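Local coordinates for protein apical membrane antigen 1 (Babesia divergens, PDB 4APM) that binds calcium and, as an apical membrane antigen of the moving junction, probably takes part in invasion of host cells by the parasite, at residues V151-E156 against A200-G205. Numbering follows the deposited sequence.
Sequences VYDAKE and AHLYYG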
loop_
_atom_site.group_PDB
_atom_site.type_symbol
_atom_site.label_atom_id
_atom_site.label_comp_id
_atom_site.label_asym_id
_atom_site.label_seq_id
_atom_site.Cartn_x
_atom_site.Cartn_y
_atom_site.Cartn_z
ATOM N N VAL A 151 7.322 -13.371 4.596
ATOM C CA VAL A 151 7.444 -12.646 3.338
ATOM C C VAL A 151 7.145 -13.678 2.292
ATOM O O VAL A 151 7.714 -14.763 2.331
ATOM C CB VAL A 151 8.878 -12.140 3.129
ATOM C CG1 VAL A 151 9.000 -11.454 1.763
ATOM C CG2 VAL A 151 9.295 -11.192 4.268
ATOM N N TYR A 152 6.150 -13.438 1.451
ATOM C CA TYR A 152 5.870 -14.400 0.407
ATOM C C TYR A 152 6.481 -13.869 -0.896
ATOM O O TYR A 152 6.205 -12.738 -1.290
ATOM C CB TYR A 152 4.360 -14.638 0.231
ATOM C CG TYR A 152 4.055 -15.555 -0.953
ATOM C CD1 TYR A 152 4.371 -16.911 -0.911
ATOM C CD2 TYR A 152 3.550 -15.051 -2.132
ATOM C CE1 TYR A 152 4.104 -17.751 -1.966
ATOM C CE2 TYR A 152 3.258 -15.885 -3.189
ATOM C CZ TYR A 152 3.542 -17.236 -3.099
ATOM O OH TYR A 152 3.304 -18.054 -4.187
ATOM N N ASP A 153 7.310 -14.687 -1.543
ATOM C CA ASP A 153 7.878 -14.401 -2.886
ATOM C C ASP A 153 7.003 -14.982 -4.018
ATOM O O ASP A 153 7.062 -16.168 -4.302
ATOM C CB ASP A 153 9.278 -15.008 -2.968
ATOM C CG ASP A 153 10.016 -14.662 -4.268
ATOM O OD1 ASP A 153 9.361 -14.311 -5.290
ATOM O OD2 ASP A 153 11.265 -14.777 -4.254
ATOM N N ALA A 154 6.228 -14.143 -4.686
ATOM C CA ALA A 154 5.304 -14.619 -5.701
ATOM C C ALA A 154 6.014 -15.067 -6.997
ATOM O O ALA A 154 5.442 -15.800 -7.807
ATOM C CB ALA A 154 4.255 -13.551 -5.998
ATOM N N LYS A 155 7.253 -14.625 -7.183
ATOM C CA LYS A 155 8.018 -14.983 -8.374
ATOM C C LYS A 155 8.578 -16.388 -8.197
ATOM O O LYS A 155 8.426 -17.235 -9.069
ATOM C CB LYS A 155 9.156 -13.972 -8.599
ATOM C CG LYS A 155 9.699 -13.871 -10.024
ATOM C CD LYS A 155 10.910 -12.943 -10.078
ATOM C CE LYS A 155 11.557 -12.932 -11.463
ATOM N NZ LYS A 155 13.049 -12.752 -11.414
ATOM N N GLU A 156 9.211 -16.642 -7.058
ATOM C CA GLU A 156 9.745 -17.963 -6.773
ATOM C C GLU A 156 8.669 -18.888 -6.150
ATOM O O GLU A 156 8.925 -20.060 -5.922
ATOM C CB GLU A 156 10.957 -17.866 -5.831
ATOM C CG GLU A 156 12.158 -17.106 -6.368
ATOM C CD GLU A 156 12.613 -17.616 -7.728
ATOM O OE1 GLU A 156 12.798 -18.855 -7.890
ATOM O OE2 GLU A 156 12.748 -16.772 -8.648
ATOM N N ALA A 200 8.726 -6.027 -6.326
ATOM C CA ALA A 200 7.315 -5.705 -6.183
ATOM C C ALA A 200 6.522 -6.986 -5.906
ATOM O O ALA A 200 5.377 -6.941 -5.508
ATOM C CB ALA A 200 6.797 -5.033 -7.429
ATOM N N HIS A 201 7.163 -8.122 -6.112
ATOM C CA HIS A 201 6.479 -9.412 -6.138
ATOM C C HIS A 201 6.604 -10.055 -4.775
ATOM O O HIS A 201 6.093 -11.142 -4.546
ATOM C CB HIS A 201 7.102 -10.327 -7.232
ATOM C CG HIS A 201 8.616 -10.519 -7.089
ATOM N ND1 HIS A 201 9.510 -9.568 -7.442
ATOM C CD2 HIS A 201 9.368 -11.593 -6.588
ATOM C CE1 HIS A 201 10.769 -10.006 -7.178
ATOM N NE2 HIS A 201 10.682 -11.239 -6.654
ATOM N N LEU A 202 7.304 -9.379 -3.869
ATOM C CA LEU A 202 7.403 -9.792 -2.474
ATOM C C LEU A 202 6.270 -9.184 -1.646
ATOM O O LEU A 202 5.877 -8.020 -1.849
ATOM C CB LEU A 202 8.761 -9.382 -1.892
ATOM C CG LEU A 202 9.943 -10.364 -1.924
ATOM C CD1 LEU A 202 10.028 -11.205 -3.199
ATOM C CD2 LEU A 202 11.272 -9.672 -1.651
ATOM N N TYR A 203 5.739 -9.983 -0.712
ATOM C CA TYR A 203 4.686 -9.539 0.197
ATOM C C TYR A 203 5.153 -9.742 1.628
ATOM O O TYR A 203 5.312 -10.879 2.064
ATOM C CB TYR A 203 3.436 -10.382 0.001
ATOM C CG TYR A 203 2.804 -10.262 -1.349
ATOM C CD1 TYR A 203 3.372 -10.868 -2.470
ATOM C CD2 TYR A 203 1.611 -9.561 -1.499
ATOM C CE1 TYR A 203 2.794 -10.746 -3.694
ATOM C CE2 TYR A 203 0.999 -9.466 -2.714
ATOM C CZ TYR A 203 1.599 -10.068 -3.810
ATOM O OH TYR A 203 0.993 -9.939 -5.025
ATOM N N TYR A 204 5.374 -8.650 2.347
ATOM C CA TYR A 204 5.662 -8.703 3.789
ATOM C C TYR A 204 4.343 -8.623 4.552
ATOM O O TYR A 204 3.510 -7.756 4.290
ATOM C CB TYR A 204 6.551 -7.521 4.184
ATOM C CG TYR A 204 7.082 -7.552 5.610
ATOM C CD1 TYR A 204 6.293 -7.134 6.684
ATOM C CD2 TYR A 204 8.385 -7.959 5.873
ATOM C CE1 TYR A 204 6.794 -7.142 7.986
ATOM C CE2 TYR A 204 8.890 -7.996 7.171
ATOM C CZ TYR A 204 8.088 -7.590 8.221
ATOM O OH TYR A 204 8.569 -7.606 9.487
ATOM N N GLY A 205 4.153 -9.489 5.530
ATOM C CA GLY A 205 2.939 -9.384 6.311
ATOM C C GLY A 205 3.028 -10.094 7.626
ATOM O O GLY A 205 4.062 -10.685 7.970
#
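K155 puts CD over one face of the H201 imidazole, offset toward the rim, 4.0 Å from the ring centroid in a CH-pi contact. This pair sits at the end of an antiparallel beta pairing between 151-153 and 202-205, neighbouring strands of a five-stranded antiparallel sheet. Y152 and Y203 form the hydrogen-bonded pair. Y152 N gives to Y203 O at 2.8 Å, and Y203 N returns a bond to Y152 O. A154 N extends the ladder past the strand end by bonding H201 O at 3.0 Å. The Y152 and Y203 side chains share one face of the sheet, where both also touch V126 of helix 125-134. A154 CB meets the edge of the Y203 ring at CE1, 3.9 Å away. V151, D153, L202 and Y204 occupy the other face. V151 CG1 is anti to the backbone N (chi1 177°) and reaches L202 CG, while CG2 touches Y204 CD2 at 3.7 Å. K56 makes a cation-pi contact with Y204. L202 CD1 packs on the carboxylate carbon of D153. At the strand end, D153 starts an Asx turn. Its OD1 accepts from K155 N nearly along the C-O axis and from E156 N above the carboxylate plane. The same OD1 lies at the edge of the H201 ring, in its plane, 3.0 Å from CD2.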